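Pilin (Streptococcus pyogenes serotype M1, PDB 3GLD) builds the shaft of the pilus as covalently joined, head-to-tail stacked subunits, which the bacterium needs for adhesion to host cells, aggregation and biofilm formation. Local coordinates at residues N31-N36 and Q189-S194; D158-T163 and E277-K282; G182-A187 and D217-F222; K196-K201 and V232-V237; V239-T244 and M284-T289. The protein carries 2 engineered substitutions. All blocks are in the same frame, centred on the assembly; numbering follows the deposited sequence.

Contact 1: residues N31-N36 and Q189-S194; sequences NALIPN and QYYKAS
With chi1 near -57° the ring of Y191 is set beside its own backbone N and anti to its carbonyl carbon, which lays it along the P35 side chain, both pointing the same way. L33, with a similar first torsion of -74°, approaches CD1 and CE1 of the same ring through its CB, and P35 reaches the hydroxyl. L33 CB lies 3.8 Å from Y191 CE1, and P35 CB lies 3.4 Å from Y191 OH, with P35 CG and CD also close to that oxygen. Water 1 bridges the two loops, donating to L33 O and, at 3.3 Å, to Y191 OH. At the other end of the contact the chains are joined directly. N36 N donates to Y190 O over 3.0 Å at 160°, and the same carbonyl receives a CA-H contact from P35 CA at 3.3 Å. Y190 CB packs on P35 CB at 4.0 Å, and water 2 passes from N36 O to Q189 NE2. N72, on a third loop, also donates to Y190 O and to I34 O and accepts from K192 N, so Y190 O takes two N-H groups. Two loops thus meet, one from the N-terminal domain and one from the C-terminal domain, in a mixed apolar, polar and water-bridged interface between the tandem immunoglobulin-like domains of this pilin.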
# COMPACT_ATOMS: atom_id res chain seq x y z
N ASN A 31 8.76 -0.45 -6.68
CA ASN A 31 9.59 -1.24 -5.77
C ASN A 31 9.08 -1.22 -4.34
O ASN A 31 9.77 -1.67 -3.43
CB ASN A 31 11.03 -0.73 -5.81
CG ASN A 31 11.71 -0.97 -7.14
OD1 ASN A 31 11.70 -2.08 -7.67
ND2 ASN A 31 12.32 0.08 -7.69
N ALA A 32 7.87 -0.71 -4.12
CA ALA A 32 7.34 -0.58 -2.75
C ALA A 32 7.28 -1.91 -2.03
O ALA A 32 6.97 -2.94 -2.65
CB ALA A 32 5.96 0.07 -2.76
N LEU A 33 7.58 -1.90 -0.73
CA LEU A 33 7.24 -2.98 0.18
C LEU A 33 5.72 -3.04 0.39
O LEU A 33 5.05 -1.99 0.40
CB LEU A 33 7.96 -2.81 1.52
CG LEU A 33 9.47 -3.12 1.59
CD1 LEU A 33 10.30 -2.07 0.87
CD2 LEU A 33 9.89 -3.22 3.04
N ILE A 34 5.18 -4.26 0.53
CA ILE A 34 3.73 -4.47 0.64
C ILE A 34 3.42 -4.71 2.12
O ILE A 34 3.96 -5.64 2.72
CB ILE A 34 3.23 -5.69 -0.24
CG1 ILE A 34 3.61 -5.51 -1.72
CG2 ILE A 34 1.73 -5.95 -0.06
CD1 ILE A 34 3.10 -4.21 -2.38
N PRO A 35 2.57 -3.87 2.72
CA PRO A 35 2.26 -4.00 4.15
C PRO A 35 1.45 -5.26 4.50
O PRO A 35 0.66 -5.72 3.68
CB PRO A 35 1.45 -2.72 4.45
CG PRO A 35 0.85 -2.35 3.12
CD PRO A 35 1.85 -2.75 2.09
N ASN A 36 1.67 -5.80 5.69
CA ASN A 36 0.82 -6.86 6.25
C ASN A 36 -0.47 -6.21 6.73
O ASN A 36 -0.48 -5.56 7.77
CB ASN A 36 1.46 -7.54 7.47
CG ASN A 36 2.85 -8.05 7.22
OD1 ASN A 36 3.73 -7.87 8.07
ND2 ASN A 36 3.07 -8.71 6.10
N GLN A 189 4.10 -3.71 12.77
CA GLN A 189 3.16 -4.75 12.30
C GLN A 189 3.06 -4.82 10.77
O GLN A 189 2.82 -5.88 10.22
CB GLN A 189 1.79 -4.53 12.91
CG GLN A 189 1.10 -3.26 12.41
CD GLN A 189 -0.25 -3.05 13.06
OE1 GLN A 189 -0.35 -2.40 14.09
NE2 GLN A 189 -1.29 -3.63 12.46
N TYR A 190 3.25 -3.69 10.09
CA TYR A 190 3.12 -3.60 8.64
C TYR A 190 4.35 -4.09 7.86
O TYR A 190 4.23 -4.55 6.71
CB TYR A 190 2.77 -2.16 8.21
CG TYR A 190 1.56 -1.59 8.92
CD1 TYR A 190 0.28 -2.09 8.68
CD2 TYR A 190 1.69 -0.55 9.84
CE1 TYR A 190 -0.83 -1.57 9.34
CE2 TYR A 190 0.59 -0.02 10.50
CZ TYR A 190 -0.67 -0.53 10.24
OH TYR A 190 -1.74 0.02 10.91
N TYR A 191 5.52 -3.99 8.48
CA TYR A 191 6.78 -4.31 7.83
C TYR A 191 7.71 -4.98 8.84
O TYR A 191 8.17 -4.34 9.80
CB TYR A 191 7.41 -3.00 7.28
CG TYR A 191 6.48 -2.28 6.33
CD1 TYR A 191 6.26 -2.77 5.04
CD2 TYR A 191 5.79 -1.14 6.74
CE1 TYR A 191 5.36 -2.13 4.17
CE2 TYR A 191 4.90 -0.51 5.89
CZ TYR A 191 4.70 -1.01 4.61
OH TYR A 191 3.84 -0.37 3.76
N LYS A 192 7.98 -6.26 8.63
CA LYS A 192 8.64 -7.08 9.65
C LYS A 192 10.14 -7.00 9.57
O LYS A 192 10.69 -6.56 8.56
CB LYS A 192 8.21 -8.55 9.53
CG LYS A 192 6.72 -8.79 9.78
CD LYS A 192 6.35 -8.66 11.26
CE LYS A 192 4.94 -9.22 11.52
NZ LYS A 192 4.62 -9.32 12.98
N ALA A 193 10.80 -7.44 10.63
CA ALA A 193 12.25 -7.49 10.68
C ALA A 193 12.76 -8.26 9.47
O ALA A 193 12.10 -9.20 9.00
CB ALA A 193 12.71 -8.13 11.96
N SER A 194 13.90 -7.82 8.94
CA SER A 194 14.60 -8.49 7.85
C SER A 194 14.08 -8.20 6.45
O SER A 194 14.77 -8.53 5.48
CB SER A 194 14.71 -10.01 8.08
OG SER A 194 15.81 -10.28 8.92
O HOH W 1 5.73 0.53 1.21
O HOH W 2 -1.49 -5.09 10.02

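Contact 2: residues D158-T163 and E277-K282; sequences DSTTLT and ETSTDK
T160, on the long strand 151-169, packs against the turn around T280 to K282 in a mainly polar strand-to-turn contact. The turn lies where the chain leaves strand 277-278 in one sheet of the C-terminal beta sandwich and heads for strand 284-291 in the other. T160 carries most of it. Its OG1 stands anti to the backbone N (chi1 -170°) and CG2 falls between the backbone N and the carbonyl carbon, so the two branches split. T160 CG2 is 3.2 Å from T280 O and 4.0 Å from S279 CB. T160 OG1 is 3.0 Å from K282 O in a weak hydrogen bond whose proton has another acceptor nearby. Water 3 lies within bonding distance of T160 OG1 and D281 O. The turn is shaped from within by T280 OG1, which accepts from K282 N at 3.2 Å as an ST turn. S279 OG bonds P236 O and V239 N, outside this contact. At the D158 end, D158 OD2 lies 4.0 Å from D281 CB and 4.7 Å from D281 OD2, the carboxylate planes 78° apart. K282 NZ makes a salt bridge to D281 OD1 at 3.2 Å, which should ease the repulsion between the two acids.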
# COMPACT_ATOMS: atom_id res chain seq x y z
N ASP A 158 1.23 4.52 -1.26
CA ASP A 158 2.31 5.51 -1.41
C ASP A 158 3.49 5.08 -0.52
O ASP A 158 3.34 4.28 0.40
CB ASP A 158 1.80 6.93 -1.07
CG ASP A 158 2.74 8.04 -1.60
OD1 ASP A 158 3.78 7.76 -2.24
OD2 ASP A 158 2.42 9.22 -1.37
N SER A 159 4.68 5.58 -0.82
CA SER A 159 5.85 5.35 0.03
C SER A 159 6.72 6.58 -0.11
O SER A 159 6.34 7.52 -0.79
CB SER A 159 6.56 4.06 -0.35
OG SER A 159 6.88 4.06 -1.72
N THR A 160 7.85 6.62 0.56
CA THR A 160 8.61 7.86 0.59
C THR A 160 10.12 7.63 0.39
O THR A 160 10.54 6.52 0.05
CB THR A 160 8.30 8.66 1.88
OG1 THR A 160 8.86 9.98 1.80
CG2 THR A 160 8.80 7.92 3.14
N THR A 161 10.92 8.69 0.53
CA THR A 161 12.38 8.55 0.46
C THR A 161 12.99 9.22 1.65
O THR A 161 12.41 10.18 2.20
CB THR A 161 12.98 9.19 -0.80
OG1 THR A 161 12.68 10.60 -0.79
CG2 THR A 161 12.42 8.54 -2.08
N LEU A 162 14.16 8.70 2.07
CA LEU A 162 15.04 9.36 3.00
C LEU A 162 16.42 9.61 2.37
O LEU A 162 17.11 8.67 1.92
CB LEU A 162 15.16 8.55 4.30
CG LEU A 162 16.29 9.00 5.25
CD1 LEU A 162 16.02 10.38 5.74
CD2 LEU A 162 16.42 8.03 6.41
N THR A 163 16.80 10.88 2.28
CA THR A 163 18.11 11.29 1.75
C THR A 163 18.98 11.75 2.92
O THR A 163 18.54 12.54 3.76
CB THR A 163 17.93 12.41 0.71
OG1 THR A 163 17.10 11.92 -0.34
CG2 THR A 163 19.28 12.89 0.07
N GLU A 277 12.68 9.39 14.21
CA GLU A 277 11.75 9.98 13.27
C GLU A 277 10.79 8.90 12.82
O GLU A 277 11.16 7.72 12.82
CB GLU A 277 12.49 10.50 12.03
CG GLU A 277 13.21 11.82 12.20
CD GLU A 277 12.30 12.95 12.65
OE1 GLU A 277 11.20 13.12 12.09
OE2 GLU A 277 12.70 13.68 13.57
N THR A 278 9.58 9.31 12.44
CA THR A 278 8.58 8.43 11.82
C THR A 278 8.31 8.91 10.40
O THR A 278 7.99 10.07 10.18
CB THR A 278 7.27 8.42 12.63
OG1 THR A 278 7.54 7.87 13.91
CG2 THR A 278 6.20 7.59 11.94
N SER A 279 8.48 8.01 9.44
CA SER A 279 8.36 8.41 8.04
C SER A 279 6.91 8.75 7.69
O SER A 279 5.98 8.08 8.15
CB SER A 279 8.90 7.33 7.11
OG SER A 279 8.11 6.18 7.16
N THR A 280 6.74 9.81 6.90
CA THR A 280 5.43 10.22 6.41
C THR A 280 5.43 10.10 4.89
O THR A 280 6.35 9.52 4.31
CB THR A 280 5.09 11.68 6.81
OG1 THR A 280 5.95 12.57 6.09
CG2 THR A 280 5.28 11.89 8.30
N ASP A 281 4.40 10.62 4.24
CA ASP A 281 4.35 10.59 2.79
C ASP A 281 5.26 11.64 2.13
O ASP A 281 5.41 11.66 0.91
CB ASP A 281 2.90 10.71 2.29
CG ASP A 281 2.27 12.05 2.63
OD1 ASP A 281 2.69 12.72 3.60
OD2 ASP A 281 1.32 12.43 1.93
N LYS A 282 5.86 12.51 2.94
CA LYS A 282 6.74 13.55 2.44
C LYS A 282 8.21 13.08 2.40
O LYS A 282 8.70 12.50 3.37
CB LYS A 282 6.65 14.78 3.35
CG LYS A 282 5.24 15.36 3.50
CD LYS A 282 4.78 16.04 2.22
CE LYS A 282 3.43 16.76 2.40
NZ LYS A 282 2.34 15.81 2.68
O HOH W 3 7.42 10.97 -0.93

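Contact 3: residues G182-A187 and D217-F222; sequences GLTLKA and DQLYHF
An outer strand of the four-stranded antiparallel sheet in the C-terminal domain is hung on its neighbour, with L183 facing Y220 as a hydrogen-bonded pair. L183 N donates to Y220 O at 2.9 Å, and Y220 N returns a bond to L183 O at 2.7 Å. G182 pairs next with H221 without hydrogen bonds, and its bare CA accepts the tip of L219: L219 CD1 is 3.6 Å from G182 CA and 3.4 Å from T184 OG1, the threonine and leucine crossing at about a right angle. On the opposite face, turned to the sandwich core with I199 and V232, L183 CB meets the edge of the F222 ring, 4.0 Å from CE1 and near the ring plane. The F222 ring meets that of F181, their planes about 10° apart, and E245, which promotes the second isopeptide bond, is about 8 Å off between side chains. On the D217 side of L219 the ladder opens, and water 4 spans L185 N and Q218 O. D217 closes it again: its N donates to L185 O at 2.7 Å, and its OD1 accepts from A187 N at 2.8 Å with an N-H...O angle of 166°, the N-H coming from above the carboxylate plane.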
# COMPACT_ATOMS: atom_id res chain seq x y z
N GLY A 182 25.43 5.33 10.79
CA GLY A 182 24.54 4.18 10.95
C GLY A 182 23.09 4.60 10.71
O GLY A 182 22.69 5.70 11.09
N LEU A 183 22.33 3.74 10.03
CA LEU A 183 20.90 3.93 9.83
C LEU A 183 20.21 2.68 10.34
O LEU A 183 20.57 1.56 9.95
CB LEU A 183 20.55 4.14 8.34
CG LEU A 183 19.09 3.86 7.88
CD1 LEU A 183 18.18 5.04 8.26
CD2 LEU A 183 19.08 3.68 6.38
N THR A 184 19.22 2.88 11.21
CA THR A 184 18.37 1.78 11.67
C THR A 184 16.91 2.12 11.42
O THR A 184 16.42 3.14 11.88
CB THR A 184 18.58 1.50 13.16
OG1 THR A 184 19.97 1.39 13.42
CG2 THR A 184 17.87 0.20 13.58
N LEU A 185 16.27 1.28 10.61
CA LEU A 185 14.83 1.29 10.44
C LEU A 185 14.21 0.23 11.37
O LEU A 185 14.73 -0.88 11.50
CB LEU A 185 14.49 0.99 8.98
CG LEU A 185 15.32 1.70 7.90
CD1 LEU A 185 15.12 1.02 6.59
CD2 LEU A 185 14.99 3.17 7.79
N LYS A 186 13.10 0.58 12.03
CA LYS A 186 12.49 -0.27 13.05
C LYS A 186 11.27 -1.01 12.51
O LYS A 186 10.45 -0.43 11.79
CB LYS A 186 12.07 0.55 14.28
CG LYS A 186 13.24 1.11 15.10
CD LYS A 186 13.94 2.26 14.40
CE LYS A 186 15.29 2.55 15.03
NZ LYS A 186 15.14 2.94 16.46
N ALA A 187 11.17 -2.29 12.85
CA ALA A 187 10.02 -3.10 12.46
C ALA A 187 8.73 -2.58 13.09
O ALA A 187 8.74 -1.98 14.17
CB ALA A 187 10.25 -4.58 12.85
N ASP A 217 15.33 -3.46 11.16
CA ASP A 217 15.74 -3.93 12.48
C ASP A 217 17.23 -4.30 12.57
O ASP A 217 17.67 -4.83 13.58
CB ASP A 217 14.86 -5.09 12.95
CG ASP A 217 13.80 -4.66 13.94
OD1 ASP A 217 13.48 -3.46 14.01
OD2 ASP A 217 13.27 -5.55 14.66
N GLN A 218 17.97 -4.02 11.49
CA GLN A 218 19.41 -4.28 11.42
C GLN A 218 20.16 -2.99 11.05
O GLN A 218 19.94 -2.42 9.98
CB GLN A 218 19.69 -5.37 10.37
CG GLN A 218 21.15 -5.82 10.29
CD GLN A 218 21.34 -7.06 9.43
OE1 GLN A 218 20.53 -7.98 9.47
NE2 GLN A 218 22.41 -7.09 8.64
N LEU A 219 21.06 -2.55 11.93
CA LEU A 219 21.90 -1.35 11.70
C LEU A 219 22.58 -1.40 10.35
O LEU A 219 23.24 -2.38 10.01
CB LEU A 219 22.94 -1.18 12.82
CG LEU A 219 23.96 -0.02 12.84
CD1 LEU A 219 23.29 1.34 12.77
CD2 LEU A 219 24.81 -0.11 14.10
N TYR A 220 22.42 -0.34 9.57
CA TYR A 220 23.04 -0.27 8.27
C TYR A 220 24.20 0.71 8.32
O TYR A 220 24.00 1.89 8.60
CB TYR A 220 22.00 0.20 7.24
CG TYR A 220 22.57 0.50 5.87
CD1 TYR A 220 22.88 -0.53 4.98
CD2 TYR A 220 22.79 1.81 5.47
CE1 TYR A 220 23.42 -0.26 3.73
CE2 TYR A 220 23.32 2.09 4.22
CZ TYR A 220 23.63 1.06 3.36
OH TYR A 220 24.14 1.35 2.13
N HIS A 221 25.41 0.23 8.03
CA HIS A 221 26.62 1.07 8.05
C HIS A 221 26.90 1.71 6.70
O HIS A 221 26.81 1.06 5.66
CB HIS A 221 27.85 0.25 8.48
CG HIS A 221 27.71 -0.41 9.82
ND1 HIS A 221 27.86 0.27 11.01
CD2 HIS A 221 27.43 -1.69 10.15
CE1 HIS A 221 27.68 -0.56 12.01
NE2 HIS A 221 27.41 -1.76 11.52
N PHE A 222 27.28 2.99 6.74
CA PHE A 222 27.67 3.71 5.53
C PHE A 222 28.60 4.88 5.81
O PHE A 222 28.76 5.31 6.96
CB PHE A 222 26.44 4.16 4.70
CG PHE A 222 25.60 5.21 5.35
CD1 PHE A 222 24.63 4.86 6.31
CD2 PHE A 222 25.72 6.55 4.98
CE1 PHE A 222 23.82 5.84 6.89
CE2 PHE A 222 24.92 7.53 5.56
CZ PHE A 222 23.97 7.18 6.52
O HOH W 4 17.74 -1.02 9.08

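Contact 4: residues K196-K201 and V232-V237; sequences KVMIEK and VTNLPV
Strand 196-202 and the chain at V232 run antiparallel, I199 and V232 forming a non-hydrogen-bonded pair with CA atoms 4.4 Å apart, before the second chain turns a corner at T233 and N234. T233 N still reaches M198 O at 2.9 Å, but the next rung is made by a side chain. N234, with CG lodged between its backbone N and carbonyl carbon (chi1 63°), swings its amide back to the strand, and OD1 accepts from M198 N at 2.8 Å along a nearly straight bond of 167°. Its ND2 is used on the other side, donating to N31 O and to water 5, which is itself bonded to K196 O; the buried amide is therefore held at both ends. The M198 side chain crosses that of N234 at about a right angle, CG and SD close to ND2. In the C-terminal beta sandwich the corner leads the chain away from strand 196-202, and strand 151-169, through L162, pairs with V232 on its other side. Inward, V232 splits its two methyls between V197 and I199 of the adjacent strand: CG1 touches V197 CG2 at 3.7 Å and CG2 touches I199 CG1 at 3.8 Å. L183 and L185 of the other sheet pack on this layer. Outward, T233 CG2 lies against the E200 side chain, 3.9 Å from CD, while T233 OG1 donates to water 6 at 2.7 Å; that water donates in turn to E200 OE2 at 3.2 Å, which Q211 NE2 also binds.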
# COMPACT_ATOMS: atom_id res chain seq x y z
N LYS A 196 13.79 -6.02 3.25
CA LYS A 196 14.83 -5.17 2.65
C LYS A 196 14.29 -3.88 2.06
O LYS A 196 13.20 -3.88 1.46
CB LYS A 196 15.58 -5.92 1.52
CG LYS A 196 16.23 -7.28 1.92
CD LYS A 196 17.48 -7.12 2.73
CE LYS A 196 18.18 -8.49 2.96
NZ LYS A 196 17.67 -9.20 4.18
N VAL A 197 15.05 -2.80 2.22
CA VAL A 197 14.81 -1.56 1.49
C VAL A 197 16.03 -1.19 0.65
O VAL A 197 17.18 -1.52 1.01
CB VAL A 197 14.44 -0.36 2.42
CG1 VAL A 197 13.22 -0.70 3.28
CG2 VAL A 197 15.61 0.07 3.28
N MET A 198 15.77 -0.50 -0.45
CA MET A 198 16.79 -0.18 -1.41
C MET A 198 17.45 1.14 -1.04
O MET A 198 16.77 2.12 -0.72
CB MET A 198 16.20 -0.06 -2.80
CG MET A 198 15.52 -1.34 -3.27
SD MET A 198 14.51 -1.06 -4.73
CE MET A 198 15.72 -0.93 -6.05
N ILE A 199 18.78 1.15 -1.13
CA ILE A 199 19.58 2.34 -0.83
C ILE A 199 20.50 2.66 -2.01
O ILE A 199 21.17 1.75 -2.54
CB ILE A 199 20.37 2.14 0.47
CG1 ILE A 199 19.38 2.09 1.64
CG2 ILE A 199 21.41 3.29 0.68
CD1 ILE A 199 19.99 1.88 2.98
N GLU A 200 20.52 3.92 -2.43
CA GLU A 200 21.41 4.41 -3.49
C GLU A 200 22.38 5.40 -2.89
O GLU A 200 21.95 6.34 -2.24
CB GLU A 200 20.63 5.13 -4.60
CG GLU A 200 19.80 4.24 -5.51
CD GLU A 200 19.12 5.03 -6.65
OE1 GLU A 200 19.27 6.28 -6.71
OE2 GLU A 200 18.42 4.39 -7.47
N LYS A 201 23.69 5.20 -3.11
CA LYS A 201 24.72 6.13 -2.66
C LYS A 201 25.26 6.89 -3.86
O LYS A 201 25.66 6.27 -4.86
CB LYS A 201 25.87 5.40 -1.92
CG LYS A 201 27.00 6.36 -1.50
CD LYS A 201 28.01 5.70 -0.55
CE LYS A 201 29.27 6.55 -0.49
NZ LYS A 201 30.25 6.11 0.54
N VAL A 232 17.40 6.19 0.72
CA VAL A 232 16.53 5.03 0.83
C VAL A 232 15.38 5.33 -0.16
O VAL A 232 14.59 6.25 0.07
CB VAL A 232 16.03 4.88 2.27
CG1 VAL A 232 15.14 3.62 2.42
CG2 VAL A 232 17.20 4.79 3.22
N THR A 233 15.34 4.62 -1.27
CA THR A 233 14.43 4.98 -2.37
C THR A 233 13.01 4.42 -2.24
O THR A 233 12.11 4.88 -2.94
CB THR A 233 14.99 4.57 -3.74
OG1 THR A 233 15.11 3.14 -3.81
CG2 THR A 233 16.35 5.18 -3.96
N ASN A 234 12.82 3.43 -1.38
CA ASN A 234 11.47 2.84 -1.16
C ASN A 234 11.13 2.69 0.32
O ASN A 234 10.66 1.66 0.76
CB ASN A 234 11.32 1.50 -1.92
CG ASN A 234 12.29 0.42 -1.45
OD1 ASN A 234 13.27 0.70 -0.76
ND2 ASN A 234 12.00 -0.84 -1.82
N LEU A 235 11.43 3.72 1.11
CA LEU A 235 11.09 3.71 2.54
C LEU A 235 9.57 3.71 2.71
O LEU A 235 8.89 4.60 2.22
CB LEU A 235 11.67 4.95 3.22
CG LEU A 235 11.47 5.10 4.73
CD1 LEU A 235 12.17 4.00 5.48
CD2 LEU A 235 11.97 6.46 5.19
N PRO A 236 9.02 2.69 3.40
CA PRO A 236 7.57 2.79 3.58
C PRO A 236 7.13 3.91 4.52
O PRO A 236 7.88 4.33 5.41
CB PRO A 236 7.18 1.41 4.14
CG PRO A 236 8.37 0.52 3.92
CD PRO A 236 9.57 1.42 3.90
N VAL A 237 5.89 4.38 4.33
CA VAL A 237 5.26 5.31 5.25
C VAL A 237 4.97 4.64 6.59
O VAL A 237 4.61 3.46 6.64
CB VAL A 237 3.93 5.88 4.66
CG1 VAL A 237 3.28 6.88 5.63
CG2 VAL A 237 4.17 6.58 3.33
O HOH W 5 13.34 -3.35 -1.16
O HOH W 6 17.12 2.29 -5.45

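Contact 5: residues V239-T244 and M284-T289; sequences VDYVVT and MTITFT
Y241 and V243 look across the beta sandwich of the C-terminal domain at M284, I286 and F288, strands of opposite sheets whose axes pass 9.7 Å apart and run nearly parallel, 23° between directions. No hydrogen bond joins them; the side chains fill the space. Y241 and I286 come from opposite directions, and the isoleucine meets the edge of the tyrosine ring close to its plane, with CD1 4.0 Å from CE1. The same methyl stands 4.4 Å from V243 CG2, so I286 is set between the two residues of the facing strand. Y241 CG sits between its backbone N and carbonyl carbon (chi1 66°), and the ring's hydroxyl end meets M284. M284 is bent at chi2 and chi3, and it curls both CG and CE about the phenolic oxygen, CG at 3.2 Å from OH. L162 of strand 151-169 lies against both of these side chains. Further along, F288 crosses V243 obliquely, its CE1 being 3.8 Å from V243 CG1. Its ring also meets F181 edge-to-face, and the F288 side chain comes within about 3 Å, nearest atoms, of that of E245, the residue that autocatalyses the bond between K166 and N290, the latter two residues beyond F288. At the ring edge, in its plane, F288 CZ lies 3.7 Å from V243 O.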
# COMPACT_ATOMS: atom_id res chain seq x y z
N VAL A 239 7.18 4.22 9.19
CA VAL A 239 8.33 3.49 9.74
C VAL A 239 9.22 4.41 10.57
O VAL A 239 9.63 5.49 10.11
CB VAL A 239 9.16 2.78 8.64
CG1 VAL A 239 10.53 2.29 9.19
CG2 VAL A 239 8.39 1.57 8.08
N ASP A 240 9.51 3.99 11.80
CA ASP A 240 10.44 4.74 12.64
C ASP A 240 11.87 4.51 12.22
O ASP A 240 12.22 3.42 11.74
CB ASP A 240 10.29 4.37 14.12
CG ASP A 240 8.94 4.75 14.66
OD1 ASP A 240 8.13 5.33 13.92
OD2 ASP A 240 8.67 4.47 15.84
N TYR A 241 12.71 5.52 12.39
CA TYR A 241 14.12 5.38 12.08
C TYR A 241 14.99 6.37 12.85
O TYR A 241 14.50 7.38 13.35
CB TYR A 241 14.36 5.47 10.56
CG TYR A 241 14.07 6.82 9.97
CD1 TYR A 241 15.05 7.82 9.95
CD2 TYR A 241 12.81 7.12 9.44
CE1 TYR A 241 14.78 9.08 9.42
CE2 TYR A 241 12.52 8.35 8.91
CZ TYR A 241 13.52 9.34 8.90
OH TYR A 241 13.25 10.57 8.37
N VAL A 242 16.28 6.04 12.94
CA VAL A 242 17.29 6.91 13.51
C VAL A 242 18.48 6.89 12.57
O VAL A 242 18.88 5.82 12.08
CB VAL A 242 17.77 6.41 14.90
CG1 VAL A 242 18.71 7.44 15.55
CG2 VAL A 242 16.60 6.13 15.84
N VAL A 243 19.03 8.07 12.30
CA VAL A 243 20.31 8.20 11.60
C VAL A 243 21.33 8.84 12.53
O VAL A 243 21.06 9.88 13.13
CB VAL A 243 20.22 9.09 10.35
CG1 VAL A 243 21.52 8.99 9.54
CG2 VAL A 243 19.00 8.71 9.48
N THR A 244 22.51 8.22 12.65
CA THR A 244 23.56 8.79 13.48
C THR A 244 24.90 8.76 12.75
O THR A 244 25.25 7.77 12.10
CB THR A 244 23.72 8.02 14.79
OG1 THR A 244 24.42 6.81 14.52
CG2 THR A 244 22.41 7.70 15.44
N MET A 284 12.02 13.05 2.88
CA MET A 284 12.78 13.61 3.99
C MET A 284 14.22 13.84 3.59
O MET A 284 14.85 12.95 3.04
CB MET A 284 12.73 12.66 5.20
CG MET A 284 13.68 13.06 6.36
SD MET A 284 13.27 14.65 7.09
CE MET A 284 12.03 14.15 8.31
N THR A 285 14.78 15.03 3.90
CA THR A 285 16.20 15.25 3.69
C THR A 285 16.88 15.65 4.99
O THR A 285 16.47 16.61 5.64
CB THR A 285 16.47 16.31 2.61
OG1 THR A 285 15.86 15.89 1.41
CG2 THR A 285 17.97 16.46 2.35
N ILE A 286 17.92 14.90 5.36
CA ILE A 286 18.65 15.11 6.59
C ILE A 286 20.12 15.36 6.23
O ILE A 286 20.78 14.51 5.62
CB ILE A 286 18.55 13.90 7.54
CG1 ILE A 286 17.07 13.56 7.79
CG2 ILE A 286 19.31 14.18 8.83
CD1 ILE A 286 16.84 12.46 8.79
N THR A 287 20.60 16.54 6.63
CA THR A 287 21.95 16.98 6.33
C THR A 287 22.81 17.06 7.58
O THR A 287 22.47 17.76 8.54
CB THR A 287 21.90 18.34 5.66
OG1 THR A 287 20.93 18.29 4.60
CG2 THR A 287 23.31 18.77 5.11
N PHE A 288 23.92 16.33 7.55
CA PHE A 288 24.92 16.43 8.61
C PHE A 288 26.00 17.42 8.18
O PHE A 288 26.66 17.25 7.16
CB PHE A 288 25.51 15.06 8.90
CG PHE A 288 24.60 14.14 9.66
CD1 PHE A 288 23.57 13.45 9.01
CD2 PHE A 288 24.77 13.96 11.03
CE1 PHE A 288 22.74 12.59 9.70
CE2 PHE A 288 23.94 13.09 11.74
CZ PHE A 288 22.92 12.39 11.07
N THR A 289 26.13 18.51 8.92
CA THR A 289 27.16 19.50 8.64
C THR A 289 28.25 19.31 9.66
O THR A 289 27.99 19.37 10.88
CB THR A 289 26.61 20.94 8.72
OG1 THR A 289 25.56 21.06 7.76
CG2 THR A 289 27.70 22.00 8.42

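From the N terminus, contact 1 opens first and closes a long loop that spans the rest of the N-terminal domain and enters the next, tying the two domains together. Contact 2 starts within that loop, at the beginning of the C-terminal domain, and ends near its last strand, so it crosses contact 1. Contacts 3 and 4 are nested inside contact 2 and cross each other; contact 3 also crosses contact 1, whereas contact 4 follows it. Contact 5 follows contacts 1, 3 and 4 and crosses contact 2. Contact 3 sits in the four-stranded sheet and contact 4 in the opposite one; contact 5 joins the two across the core, and contact 2 packs the connection between them.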